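PDB 3CXB: secreted effector protein SifA from Salmonella typhimurium, which is required for endosomal tubulation and the formation of Salmonella-induced filaments in infected host cells, and interacts with the host protein PLEKHM2 (SKIP). Local coordinates for residues H87-H90 and I96-R99; T61-T66 and V156-P161; K28-K33 and R48-M53; G196-E201 and H300-I305. One frame throughout, in Å; residues are numbered along the deposited sequence.

In the fold
Along the chain, interaction 3 comes first, interaction 1 lies inside the loop closed by interaction 2, and interaction 4 comes last. Interactions 1 and 3, with centres about 21 Å apart, belong to the N-terminal half: interaction 1 lies at the border of the five-stranded antiparallel sheet, interaction 3 joins two helices beside it. Interaction 2, about 12 Å from interaction 1, brings helix 62-75 to strand 158-167 of the three-stranded sheet; I96 packs on P159 between them, and the R64-E52 salt bridge ties it to interaction 3. Y158 also touches interaction 4, about 15 Å away. Interaction 2 thus probably holds the N- and C-terminal domains together, both of which tubule formation requires.

Interaction 1: H87-H90 and I96-R99; sequences HNPH and IILR
H87 and I97 form an antiparallel hydrogen-bonded pair: H87 N donates to I97 O at 3.1 Å, and I97 N returns a bond to H87 O at 3.0 Å. The pair closes a beta hairpin, in which strand 84-87, outermost in the five-stranded antiparallel sheet, is joined to strand 96-101 by the loop that begins here. P89, which has no amide hydrogen, suits the turn away from the sheet.

Apolar packing lies on the face carrying the H87 and I97 side chains. H87 CG stands between its backbone N and carbonyl carbon (chi1 69°), which sets the ring beside I97. I97 CD1 is 4.0 Å from H87 CE1 and 4.1 Å from P89 CD, P89 crossing the I97 side chain obliquely. N88 points away from this strand, yet its ND2 comes 3.8 Å from I96 CB; its hydrogens serve T95 O and R150 O.

The polar contact without a bond is H87 with R99. The extended arginine lays one guanidinium face against the imidazole NE2, the planes 61° apart and H87 NE2 3.7 Å from R99 NH1. So close a guanidinium may disfavour protonation of H87, though the R99 salt bridge to E108 would soften this; a neutral imidazole would fit best.

Interaction 2: T61-T66 and V156-P161; sequences TRERLT and VDYPLP
Y158 reaches across from strand 158-167 to put its hydroxyl on T66 of helix 62-75: Y158 OH donates to T66 OG1 at 2.5 Å, the two side chains crossing at about a right angle. T66 OG1 in turn donates to E63 O, 2.8 Å away, in the carbonyl plane and on a lone pair. The threonine hydroxyl is thus both acceptor and donor. Its placement follows from the first torsion, chi1 72°, which sets OG1 between the backbone N and the carbonyl carbon and turns it back to the preceding helical turn. Threonine suits the spot because a short side chain can serve its own helix and a distant partner at once, while tyrosine supplies both the length and the polar end. E63 OE2 stays 3.9 Å from Y158 OH, near but not bonded, and the E63 carboxylate also lies against H300.

In the next shell, P159 CD lies above one face of the tyrosine ring near its rim, 3.3 Å from the plane. The ring of F70, from the same helix as T66, meets it at about 45°, and that of H300 at about 70°. H300 NE2 is hydrogen-bonded to E67, so helix 62-75 also steadies this neighbour. Just where the strand begins, D157 and Y158 both face S153, a G1 beta bulge between strands 145-153 and 158-167. The whole is a buried packing of helix 62-75 on the N-terminal end of strand 158-167, with H300 bringing in the C-terminal half.

Interaction 3: K28-K33 and R48-M53; sequences KVLWEK and RCLHEM
L50 of helix 42-54 inserts its forked tip between two neighbours on helix 25-34, and each branch has its own partner. Its CD1 methyl lies 3.6 Å from W31 CE3 and 3.9 Å from W31 CZ3, meeting the six-membered part of the indole obliquely. Its CD2 methyl meets L30 CD2 at 4.0 Å, the two leucines crossing at a slant. With CG anti to the carbonyl carbon (chi1 -70°), L50 sends both methyls across the gap, whereas W31 has CG anti to its backbone N (chi1 -175°), which swings the indole over to the other helix. Leucine fits because its branched end can touch two residues at once; tryptophan gives the methyl a broad apolar surface to rest on. The CA atoms of W31 and L50 are 9.0 Å apart, an ordinary helix spacing.

This is the tight part, and it is small: 118 Å² of surface is buried in all. L30 and L50 are buried, and beneath them L30 leans on M124 and V123, while M53 turns its side chain to L110 and C121 of the five-stranded sheet. The outer side is looser. W31 is partly exposed, with K23 making a cation-pi contact to its ring, and K28, E32 and K33 lie exposed, their long polar side chains suiting a surface; E32 forms a salt bridge with K35 just past the helix end.

The pattern is that of two successive amphipathic helices packed on one another through a small apolar seam of L30, W31 and L50, their apolar sides turned to the antiparallel sheet of the N-terminal half.

Interaction 4: G196-E201 and H300-I305; sequences GWKAQE and HAIFRI
F303, at the last turn of helix 283-303, packs against the first turns of helix 197-220, which carry W197 and E201 of the WxxxE signature of this effector class. As in its relatives, the two signature residues lie together: E201 CB sits above the rim of the W197 ring, 4.1 Å from its plane.

The phenylalanine starts at CB, from which CG departs anti to the carbonyl carbon (chi1 -49°), carrying the ring out to the neighbouring helix. Contact begins at the far rim. CE2 lies 3.1 Å from K198 O, which stands at the ring edge near its plane, and 4.1 Å from K198 CB. At the tip, CZ shares K198 O at 3.5 Å and lies 4.2 Å from E201 CB, met obliquely. I302 CG2 covers one ring face toward its rim, 3.6 Å above the plane, and the F299 ring, one turn back on the same helix, meets it with the planes at about 30°. A flat, apolar ring suits a place where its C-H edge can face a backbone carbonyl. The extended K198 chain passes I302 loosely, its CE 4.5 Å from I302 CG2.

The helix ends at F303, and R304, the first residue beyond it, has a positive phi that turns the chain; its guanidinium folds back, R304 NH1 donating to A301 O at 2.8 Å, nearly straight at 170°.

Interaction 1: H87-H90 and I96-R99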
loop_
_atom_site.group_PDB
_atom_site.type_symbol
_atom_site.label_atom_id
_atom_site.label_comp_id
_atom_site.label_asym_id
_atom_site.label_seq_id
_atom_site.Cartn_x
_atom_site.Cartn_y
_atom_site.Cartn_z
ATOM N N HIS A 87 10.699 -12.614 2.958
ATOM C CA HIS A 87 11.328 -13.170 1.761
ATOM C C HIS A 87 10.311 -13.952 0.938
ATOM O O HIS A 87 9.243 -14.301 1.444
ATOM C CB HIS A 87 12.420 -14.145 2.183
ATOM C CG HIS A 87 11.880 -15.390 2.815
ATOM N ND1 HIS A 87 11.533 -16.506 2.081
ATOM C CD2 HIS A 87 11.542 -15.663 4.099
ATOM C CE1 HIS A 87 11.003 -17.411 2.886
ATOM N NE2 HIS A 87 10.997 -16.925 4.115
ATOM N N ASN A 88 10.657 -14.239 -0.317
ATOM C CA ASN A 88 9.805 -15.030 -1.204
ATOM C C ASN A 88 10.419 -16.414 -1.239
ATOM O O ASN A 88 11.554 -16.578 -1.681
ATOM C CB ASN A 88 9.807 -14.467 -2.614
ATOM C CG ASN A 88 9.428 -13.029 -2.648
ATOM O OD1 ASN A 88 10.226 -12.164 -2.290
ATOM N ND2 ASN A 88 8.193 -12.747 -3.060
ATOM N N PRO A 89 9.677 -17.436 -0.790
ATOM C CA PRO A 89 10.251 -18.782 -0.806
ATOM C C PRO A 89 10.890 -19.128 -2.146
ATOM O O PRO A 89 10.244 -19.039 -3.188
ATOM C CB PRO A 89 9.055 -19.671 -0.465
ATOM C CG PRO A 89 7.902 -18.907 -1.033
ATOM C CD PRO A 89 8.218 -17.499 -0.594
ATOM N N HIS A 90 12.167 -19.500 -2.104
ATOM C CA HIS A 90 12.909 -19.867 -3.300
ATOM C C HIS A 90 12.612 -18.874 -4.416
ATOM O O HIS A 90 12.389 -19.253 -5.566
ATOM C CB HIS A 90 12.531 -21.290 -3.731
ATOM C CG HIS A 90 12.795 -22.331 -2.682
ATOM N ND1 HIS A 90 12.230 -22.281 -1.425
ATOM C CD2 HIS A 90 13.564 -23.446 -2.704
ATOM C CE1 HIS A 90 12.640 -23.320 -0.718
ATOM N NE2 HIS A 90 13.450 -24.043 -1.471
ATOM N N ILE A 96 4.820 -14.648 -0.763
ATOM C CA ILE A 96 5.712 -13.877 0.099
ATOM C C ILE A 96 5.372 -14.165 1.558
ATOM O O ILE A 96 4.207 -14.352 1.915
ATOM C CB ILE A 96 5.653 -12.355 -0.199
ATOM C CG1 ILE A 96 6.625 -11.621 0.725
ATOM C CG2 ILE A 96 4.255 -11.849 -0.061
ATOM C CD1 ILE A 96 6.968 -10.237 0.273
ATOM N N ILE A 97 6.400 -14.216 2.398
ATOM C CA ILE A 97 6.231 -14.521 3.815
ATOM C C ILE A 97 6.877 -13.465 4.695
ATOM O O ILE A 97 7.928 -12.933 4.356
ATOM C CB ILE A 97 6.891 -15.858 4.128
ATOM C CG1 ILE A 97 6.448 -16.888 3.097
ATOM C CG2 ILE A 97 6.532 -16.308 5.514
ATOM C CD1 ILE A 97 7.108 -18.228 3.262
ATOM N N LEU A 98 6.249 -13.157 5.822
ATOM C CA LEU A 98 6.790 -12.174 6.754
ATOM C C LEU A 98 6.798 -12.954 8.034
ATOM O O LEU A 98 5.890 -13.741 8.264
ATOM C CB LEU A 98 5.858 -10.961 6.904
ATOM C CG LEU A 98 5.305 -10.332 5.618
ATOM C CD1 LEU A 98 4.447 -9.149 5.963
ATOM C CD2 LEU A 98 6.419 -9.887 4.723
ATOM N N ARG A 99 7.807 -12.747 8.867
ATOM C CA ARG A 99 7.869 -13.496 10.102
ATOM C C ARG A 99 8.733 -12.873 11.179
ATOM O O ARG A 99 9.584 -12.039 10.904
ATOM C CB ARG A 99 8.373 -14.896 9.803
ATOM C CG ARG A 99 9.593 -14.894 8.926
ATOM C CD ARG A 99 10.097 -16.303 8.683
ATOM N NE ARG A 99 11.327 -16.286 7.893
ATOM C CZ ARG A 99 12.140 -17.325 7.740
ATOM N NH1 ARG A 99 13.232 -17.191 7.001
ATOM N NH2 ARG A 99 11.865 -18.489 8.325
#

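Interaction 2: T61-T66 and V156-P161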
loop_
_atom_site.group_PDB
_atom_site.type_symbol
_atom_site.label_atom_id
_atom_site.label_comp_id
_atom_site.label_asym_id
_atom_site.label_seq_id
_atom_site.Cartn_x
_atom_site.Cartn_y
_atom_site.Cartn_z
ATOM N N THR A 61 -7.190 -6.973 6.736
ATOM C CA THR A 61 -7.066 -7.097 5.298
ATOM C C THR A 61 -5.630 -7.523 5.080
ATOM O O THR A 61 -4.802 -7.372 5.986
ATOM C CB THR A 61 -7.288 -5.738 4.643
ATOM O OG1 THR A 61 -8.613 -5.295 4.961
ATOM C CG2 THR A 61 -7.134 -5.829 3.116
ATOM N N ARG A 62 -5.297 -8.066 3.920
ATOM C CA ARG A 62 -3.900 -8.432 3.753
ATOM C C ARG A 62 -3.048 -7.156 3.775
ATOM O O ARG A 62 -1.986 -7.117 4.406
ATOM C CB ARG A 62 -3.660 -9.221 2.459
ATOM C CG ARG A 62 -3.792 -8.456 1.171
ATOM C CD ARG A 62 -3.101 -9.222 0.047
ATOM N NE ARG A 62 -3.825 -10.427 -0.346
ATOM C CZ ARG A 62 -3.273 -11.480 -0.944
ATOM N NH1 ARG A 62 -1.972 -11.493 -1.217
ATOM N NH2 ARG A 62 -4.030 -12.519 -1.281
ATOM N N GLU A 63 -3.513 -6.098 3.117
ATOM C CA GLU A 63 -2.725 -4.887 3.112
ATOM C C GLU A 63 -2.498 -4.441 4.546
ATOM O O GLU A 63 -1.364 -4.183 4.946
ATOM C CB GLU A 63 -3.415 -3.799 2.302
ATOM C CG GLU A 63 -2.655 -2.471 2.210
ATOM C CD GLU A 63 -1.322 -2.548 1.446
ATOM O OE1 GLU A 63 -1.003 -1.585 0.706
ATOM O OE2 GLU A 63 -0.580 -3.552 1.597
ATOM N N ARG A 64 -3.564 -4.391 5.339
ATOM C CA ARG A 64 -3.441 -3.968 6.740
ATOM C C ARG A 64 -2.556 -4.961 7.509
ATOM O O ARG A 64 -1.882 -4.601 8.487
ATOM C CB ARG A 64 -4.828 -3.864 7.371
ATOM C CG ARG A 64 -4.845 -3.471 8.838
ATOM C CD ARG A 64 -4.155 -2.146 9.066
ATOM N NE ARG A 64 -4.070 -1.817 10.490
ATOM C CZ ARG A 64 -3.132 -1.032 11.012
ATOM N NH1 ARG A 64 -3.122 -0.778 12.315
ATOM N NH2 ARG A 64 -2.198 -0.510 10.222
ATOM N N LEU A 65 -2.570 -6.216 7.064
ATOM C CA LEU A 65 -1.734 -7.246 7.672
ATOM C C LEU A 65 -0.275 -6.835 7.525
ATOM O O LEU A 65 0.450 -6.775 8.513
ATOM C CB LEU A 65 -1.899 -8.593 6.968
ATOM C CG LEU A 65 -1.827 -9.844 7.854
ATOM C CD1 LEU A 65 -1.772 -11.054 6.985
ATOM C CD2 LEU A 65 -0.658 -9.813 8.767
ATOM N N THR A 66 0.160 -6.560 6.298
ATOM C CA THR A 66 1.558 -6.178 6.092
ATOM C C THR A 66 1.941 -4.918 6.856
ATOM O O THR A 66 3.050 -4.852 7.410
ATOM C CB THR A 66 1.902 -5.960 4.610
ATOM O OG1 THR A 66 1.283 -4.749 4.155
ATOM C CG2 THR A 66 1.395 -7.130 3.762
ATOM N N VAL A 156 12.598 1.096 0.707
ATOM C CA VAL A 156 11.366 1.615 1.282
ATOM C C VAL A 156 11.054 0.854 2.579
ATOM O O VAL A 156 10.149 1.233 3.332
ATOM C CB VAL A 156 10.198 1.418 0.327
ATOM C CG1 VAL A 156 10.300 2.371 -0.824
ATOM C CG2 VAL A 156 10.198 -0.010 -0.174
ATOM N N ASP A 157 11.833 -0.200 2.835
ATOM C CA ASP A 157 11.663 -1.081 3.995
ATOM C C ASP A 157 10.211 -1.541 4.037
ATOM O O ASP A 157 9.493 -1.362 5.018
ATOM C CB ASP A 157 12.033 -0.371 5.278
ATOM C CG ASP A 157 11.941 -1.274 6.470
ATOM O OD1 ASP A 157 11.810 -2.504 6.286
ATOM O OD2 ASP A 157 12.004 -0.758 7.598
ATOM N N TYR A 158 9.794 -2.153 2.940
ATOM C CA TYR A 158 8.435 -2.620 2.801
ATOM C C TYR A 158 8.378 -3.378 1.492
ATOM O O TYR A 158 9.194 -3.132 0.602
ATOM C CB TYR A 158 7.507 -1.422 2.685
ATOM C CG TYR A 158 6.079 -1.717 3.052
ATOM C CD1 TYR A 158 5.678 -1.741 4.389
ATOM C CD2 TYR A 158 5.117 -1.928 2.069
ATOM C CE1 TYR A 158 4.352 -1.957 4.742
ATOM C CE2 TYR A 158 3.783 -2.143 2.407
ATOM C CZ TYR A 158 3.404 -2.155 3.752
ATOM O OH TYR A 158 2.079 -2.338 4.112
ATOM N N PRO A 159 7.431 -4.317 1.342
ATOM C CA PRO A 159 7.410 -5.008 0.053
ATOM C C PRO A 159 6.799 -4.084 -0.992
ATOM O O PRO A 159 5.904 -3.291 -0.688
ATOM C CB PRO A 159 6.562 -6.243 0.337
ATOM C CG PRO A 159 5.686 -5.813 1.449
ATOM C CD PRO A 159 6.582 -5.006 2.325
ATOM N N LEU A 160 7.303 -4.156 -2.217
ATOM C CA LEU A 160 6.775 -3.301 -3.270
ATOM C C LEU A 160 6.483 -4.133 -4.509
ATOM O O LEU A 160 7.090 -5.194 -4.724
ATOM C CB LEU A 160 7.769 -2.165 -3.596
ATOM C CG LEU A 160 8.988 -2.385 -4.517
ATOM C CD1 LEU A 160 9.668 -3.724 -4.191
ATOM C CD2 LEU A 160 8.556 -2.390 -5.975
ATOM N N PRO A 161 5.552 -3.657 -5.347
ATOM C CA PRO A 161 5.141 -4.326 -6.583
ATOM C C PRO A 161 6.325 -4.841 -7.414
ATOM O O PRO A 161 6.949 -4.071 -8.135
ATOM C CB PRO A 161 4.361 -3.229 -7.310
ATOM C CG PRO A 161 3.797 -2.443 -6.205
ATOM C CD PRO A 161 4.941 -2.324 -5.262
#

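Interaction 3: K28-K33 and R48-M53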
loop_
_atom_site.group_PDB
_atom_site.type_symbol
_atom_site.label_atom_id
_atom_site.label_comp_id
_atom_site.label_asym_id
_atom_site.label_seq_id
_atom_site.Cartn_x
_atom_site.Cartn_y
_atom_site.Cartn_z
ATOM N N LYS A 28 -0.561 -14.593 25.307
ATOM C CA LYS A 28 0.309 -14.428 26.479
ATOM C C LYS A 28 1.667 -15.099 26.291
ATOM O O LYS A 28 2.686 -14.606 26.775
ATOM C CB LYS A 28 -0.346 -14.987 27.746
ATOM C CG LYS A 28 -1.435 -14.120 28.284
ATOM C CD LYS A 28 -2.037 -14.712 29.524
ATOM C CE LYS A 28 -3.270 -13.910 29.952
ATOM N NZ LYS A 28 -3.903 -14.437 31.202
ATOM N N VAL A 29 1.676 -16.228 25.595
ATOM C CA VAL A 29 2.920 -16.924 25.344
ATOM C C VAL A 29 3.720 -16.144 24.297
ATOM O O VAL A 29 4.943 -16.084 24.361
ATOM C CB VAL A 29 2.658 -18.388 24.865
ATOM C CG1 VAL A 29 1.707 -18.388 23.718
ATOM C CG2 VAL A 29 3.951 -19.058 24.440
ATOM N N LEU A 30 3.034 -15.523 23.346
ATOM C CA LEU A 30 3.740 -14.780 22.310
ATOM C C LEU A 30 4.266 -13.487 22.876
ATOM O O LEU A 30 5.387 -13.080 22.588
ATOM C CB LEU A 30 2.821 -14.461 21.132
ATOM C CG LEU A 30 3.462 -13.469 20.157
ATOM C CD1 LEU A 30 4.759 -14.045 19.624
ATOM C CD2 LEU A 30 2.537 -13.181 19.027
ATOM N N TRP A 31 3.441 -12.847 23.695
ATOM C CA TRP A 31 3.819 -11.579 24.280
ATOM C C TRP A 31 4.979 -11.723 25.242
ATOM O O TRP A 31 5.856 -10.859 25.297
ATOM C CB TRP A 31 2.633 -10.945 24.992
ATOM C CG TRP A 31 2.952 -9.586 25.517
ATOM C CD1 TRP A 31 2.999 -9.205 26.826
ATOM C CD2 TRP A 31 3.325 -8.438 24.748
ATOM N NE1 TRP A 31 3.382 -7.893 26.924
ATOM C CE2 TRP A 31 3.587 -7.396 25.662
ATOM C CE3 TRP A 31 3.469 -8.190 23.375
ATOM C CZ2 TRP A 31 3.984 -6.124 25.248
ATOM C CZ3 TRP A 31 3.867 -6.928 22.965
ATOM C CH2 TRP A 31 4.119 -5.911 23.901
ATOM N N GLU A 32 4.990 -12.815 25.999
ATOM C CA GLU A 32 6.060 -13.048 26.949
ATOM C C GLU A 32 7.373 -13.280 26.230
ATOM O O GLU A 32 8.434 -13.218 26.836
ATOM C CB GLU A 32 5.749 -14.256 27.826
ATOM C CG GLU A 32 6.255 -14.106 29.246
ATOM C CD GLU A 32 5.777 -12.813 29.880
ATOM O OE1 GLU A 32 4.555 -12.537 29.810
ATOM O OE2 GLU A 32 6.618 -12.078 30.446
ATOM N N LYS A 33 7.316 -13.539 24.933
ATOM C CA LYS A 33 8.540 -13.775 24.191
ATOM C C LYS A 33 8.943 -12.602 23.307
ATOM O O LYS A 33 10.110 -12.474 22.936
ATOM C CB LYS A 33 8.392 -15.037 23.336
ATOM C CG LYS A 33 8.194 -16.308 24.161
ATOM C CD LYS A 33 8.192 -17.573 23.316
ATOM C CE LYS A 33 8.081 -18.803 24.214
ATOM N NZ LYS A 33 8.146 -20.090 23.463
ATOM N N ARG A 48 -1.445 -3.385 21.127
ATOM C CA ARG A 48 -2.697 -3.116 20.449
ATOM C C ARG A 48 -2.579 -3.580 19.003
ATOM O O ARG A 48 -3.566 -3.986 18.398
ATOM C CB ARG A 48 -3.047 -1.631 20.525
ATOM C CG ARG A 48 -4.532 -1.382 20.789
ATOM C CD ARG A 48 -5.005 -2.155 22.017
ATOM N NE ARG A 48 -6.416 -1.923 22.316
ATOM C CZ ARG A 48 -7.083 -2.522 23.302
ATOM N NH1 ARG A 48 -6.468 -3.395 24.088
ATOM N NH2 ARG A 48 -8.366 -2.244 23.505
ATOM N N CYS A 49 -1.372 -3.521 18.451
ATOM C CA CYS A 49 -1.139 -3.994 17.092
ATOM C C CYS A 49 -1.533 -5.465 17.011
ATOM O O CYS A 49 -2.403 -5.862 16.235
ATOM C CB CYS A 49 0.334 -3.884 16.729
ATOM S SG CYS A 49 0.864 -2.283 16.142
ATOM N N LEU A 50 -0.864 -6.274 17.823
ATOM C CA LEU A 50 -1.126 -7.700 17.866
ATOM C C LEU A 50 -2.613 -7.938 18.023
ATOM O O LEU A 50 -3.203 -8.759 17.313
ATOM C CB LEU A 50 -0.378 -8.331 19.035
ATOM C CG LEU A 50 1.143 -8.397 18.905
ATOM C CD1 LEU A 50 1.777 -8.732 20.253
ATOM C CD2 LEU A 50 1.508 -9.450 17.868
ATOM N N HIS A 51 -3.229 -7.214 18.951
ATOM C CA HIS A 51 -4.648 -7.403 19.175
ATOM C C HIS A 51 -5.431 -7.198 17.901
ATOM O O HIS A 51 -6.250 -8.047 17.530
ATOM C CB HIS A 51 -5.185 -6.465 20.241
ATOM C CG HIS A 51 -6.665 -6.547 20.398
ATOM N ND1 HIS A 51 -7.537 -5.807 19.628
ATOM C CD2 HIS A 51 -7.436 -7.302 21.219
ATOM C CE1 HIS A 51 -8.780 -6.097 19.971
ATOM N NE2 HIS A 51 -8.748 -7.002 20.933
ATOM N N GLU A 52 -5.189 -6.081 17.221
ATOM C CA GLU A 52 -5.906 -5.825 15.976
ATOM C C GLU A 52 -5.630 -6.934 14.957
ATOM O O GLU A 52 -6.503 -7.340 14.183
ATOM C CB GLU A 52 -5.478 -4.491 15.362
ATOM C CG GLU A 52 -6.069 -4.259 13.964
ATOM C CD GLU A 52 -5.539 -3.008 13.299
ATOM O OE1 GLU A 52 -5.862 -2.753 12.123
ATOM O OE2 GLU A 52 -4.793 -2.264 13.954
ATOM N N MET A 53 -4.405 -7.434 14.987
ATOM C CA MET A 53 -3.978 -8.430 14.028
ATOM C C MET A 53 -4.503 -9.819 14.191
ATOM O O MET A 53 -4.840 -10.468 13.208
ATOM C CB MET A 53 -2.455 -8.508 13.990
ATOM C CG MET A 53 -1.932 -9.582 13.054
ATOM S SD MET A 53 -0.150 -9.687 13.127
ATOM C CE MET A 53 0.090 -11.407 13.317
#

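Interaction 4: G196-E201 and H300-I305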
loop_
_atom_site.group_PDB
_atom_site.type_symbol
_atom_site.label_atom_id
_atom_site.label_comp_id
_atom_site.label_asym_id
_atom_site.label_seq_id
_atom_site.Cartn_x
_atom_site.Cartn_y
_atom_site.Cartn_z
ATOM N N GLY A 196 14.642 14.192 -0.920
ATOM C CA GLY A 196 13.967 15.401 -1.344
ATOM C C GLY A 196 12.772 15.123 -2.232
ATOM O O GLY A 196 11.705 15.704 -2.042
ATOM N N TRP A 197 12.948 14.234 -3.204
ATOM C CA TRP A 197 11.872 13.883 -4.126
ATOM C C TRP A 197 10.615 13.398 -3.383
ATOM O O TRP A 197 9.491 13.569 -3.862
ATOM C CB TRP A 197 12.367 12.811 -5.114
ATOM C CG TRP A 197 11.665 11.514 -4.978
ATOM C CD1 TRP A 197 11.666 10.689 -3.886
ATOM C CD2 TRP A 197 10.788 10.914 -5.930
ATOM N NE1 TRP A 197 10.832 9.618 -4.097
ATOM C CE2 TRP A 197 10.282 9.729 -5.345
ATOM C CE3 TRP A 197 10.377 11.263 -7.221
ATOM C CZ2 TRP A 197 9.382 8.891 -6.005
ATOM C CZ3 TRP A 197 9.482 10.428 -7.880
ATOM C CH2 TRP A 197 8.994 9.254 -7.268
ATOM N N LYS A 198 10.819 12.793 -2.216
ATOM C CA LYS A 198 9.720 12.279 -1.407
ATOM C C LYS A 198 8.781 13.388 -0.972
ATOM O O LYS A 198 7.576 13.183 -0.860
ATOM C CB LYS A 198 10.253 11.569 -0.165
ATOM C CG LYS A 198 10.997 10.286 -0.455
ATOM C CD LYS A 198 11.333 9.596 0.843
ATOM C CE LYS A 198 12.177 8.368 0.626
ATOM N NZ LYS A 198 12.563 7.754 1.935
ATOM N N ALA A 199 9.338 14.562 -0.713
ATOM C CA ALA A 199 8.534 15.691 -0.285
ATOM C C ALA A 199 7.717 16.206 -1.460
ATOM O O ALA A 199 6.603 16.703 -1.291
ATOM C CB ALA A 199 9.437 16.788 0.260
ATOM N N GLN A 200 8.275 16.064 -2.654
ATOM C CA GLN A 200 7.610 16.520 -3.865
ATOM C C GLN A 200 6.474 15.578 -4.227
ATOM O O GLN A 200 5.305 15.966 -4.224
ATOM C CB GLN A 200 8.616 16.583 -5.022
ATOM C CG GLN A 200 8.039 17.118 -6.328
ATOM C CD GLN A 200 7.497 18.541 -6.201
ATOM O OE1 GLN A 200 8.221 19.464 -5.825
ATOM N NE2 GLN A 200 6.218 18.719 -6.518
ATOM N N GLU A 201 6.839 14.336 -4.533
ATOM C CA GLU A 201 5.892 13.294 -4.917
ATOM C C GLU A 201 4.742 13.218 -3.923
ATOM O O GLU A 201 3.581 13.129 -4.305
ATOM C CB GLU A 201 6.628 11.951 -4.996
ATOM C CG GLU A 201 5.838 10.797 -5.588
ATOM C CD GLU A 201 5.391 11.051 -7.011
ATOM O OE1 GLU A 201 6.223 11.525 -7.813
ATOM O OE2 GLU A 201 4.210 10.771 -7.329
ATOM N N HIS A 300 2.112 3.832 -1.630
ATOM C CA HIS A 300 1.805 3.379 -0.270
ATOM C C HIS A 300 2.988 2.682 0.358
ATOM O O HIS A 300 3.168 2.730 1.572
ATOM C CB HIS A 300 0.593 2.436 -0.240
ATOM C CG HIS A 300 0.397 1.757 1.080
ATOM N ND1 HIS A 300 1.010 0.565 1.396
ATOM C CD2 HIS A 300 -0.310 2.122 2.179
ATOM C CE1 HIS A 300 0.691 0.222 2.634
ATOM N NE2 HIS A 300 -0.109 1.150 3.131
ATOM N N ALA A 301 3.787 2.029 -0.480
ATOM C CA ALA A 301 4.975 1.321 -0.028
ATOM C C ALA A 301 5.964 2.338 0.535
ATOM O O ALA A 301 6.622 2.099 1.557
ATOM C CB ALA A 301 5.589 0.583 -1.194
ATOM N N ILE A 302 6.042 3.493 -0.124
ATOM C CA ILE A 302 6.978 4.539 0.293
ATOM C C ILE A 302 6.516 5.383 1.464
ATOM O O ILE A 302 7.184 5.436 2.492
ATOM C CB ILE A 302 7.312 5.496 -0.881
ATOM C CG1 ILE A 302 8.046 4.726 -1.977
ATOM C CG2 ILE A 302 8.163 6.671 -0.387
ATOM C CD1 ILE A 302 8.022 5.443 -3.287
ATOM N N PHE A 303 5.371 6.032 1.316
ATOM C CA PHE A 303 4.878 6.903 2.375
ATOM C C PHE A 303 4.034 6.221 3.437
ATOM O O PHE A 303 3.723 6.828 4.473
ATOM C CB PHE A 303 4.086 8.070 1.765
ATOM C CG PHE A 303 4.810 8.767 0.648
ATOM C CD1 PHE A 303 4.795 8.234 -0.636
ATOM C CD2 PHE A 303 5.584 9.895 0.900
ATOM C CE1 PHE A 303 5.532 8.808 -1.650
ATOM C CE2 PHE A 303 6.324 10.476 -0.109
ATOM C CZ PHE A 303 6.305 9.926 -1.388
ATOM N N ARG A 304 3.676 4.963 3.191
ATOM C CA ARG A 304 2.847 4.207 4.123
ATOM C C ARG A 304 1.558 4.973 4.387
ATOM O O ARG A 304 1.147 5.176 5.535
ATOM C CB ARG A 304 3.568 3.962 5.443
ATOM C CG ARG A 304 3.180 2.642 6.076
ATOM C CD ARG A 304 3.371 1.455 5.086
ATOM N NE ARG A 304 4.666 1.480 4.394
ATOM C CZ ARG A 304 5.845 1.293 4.985
ATOM N NH1 ARG A 304 6.958 1.355 4.275
ATOM N NH2 ARG A 304 5.919 1.017 6.277
ATOM N N ILE A 305 0.949 5.408 3.289
ATOM C CA ILE A 305 -0.300 6.147 3.280
ATOM C C ILE A 305 -1.111 5.540 2.160
ATOM O O ILE A 305 -0.572 5.192 1.107
ATOM C CB ILE A 305 -0.086 7.625 2.933
ATOM C CG1 ILE A 305 0.655 8.319 4.067
ATOM C CG2 ILE A 305 -1.439 8.301 2.640
ATOM C CD1 ILE A 305 0.690 9.816 3.900
#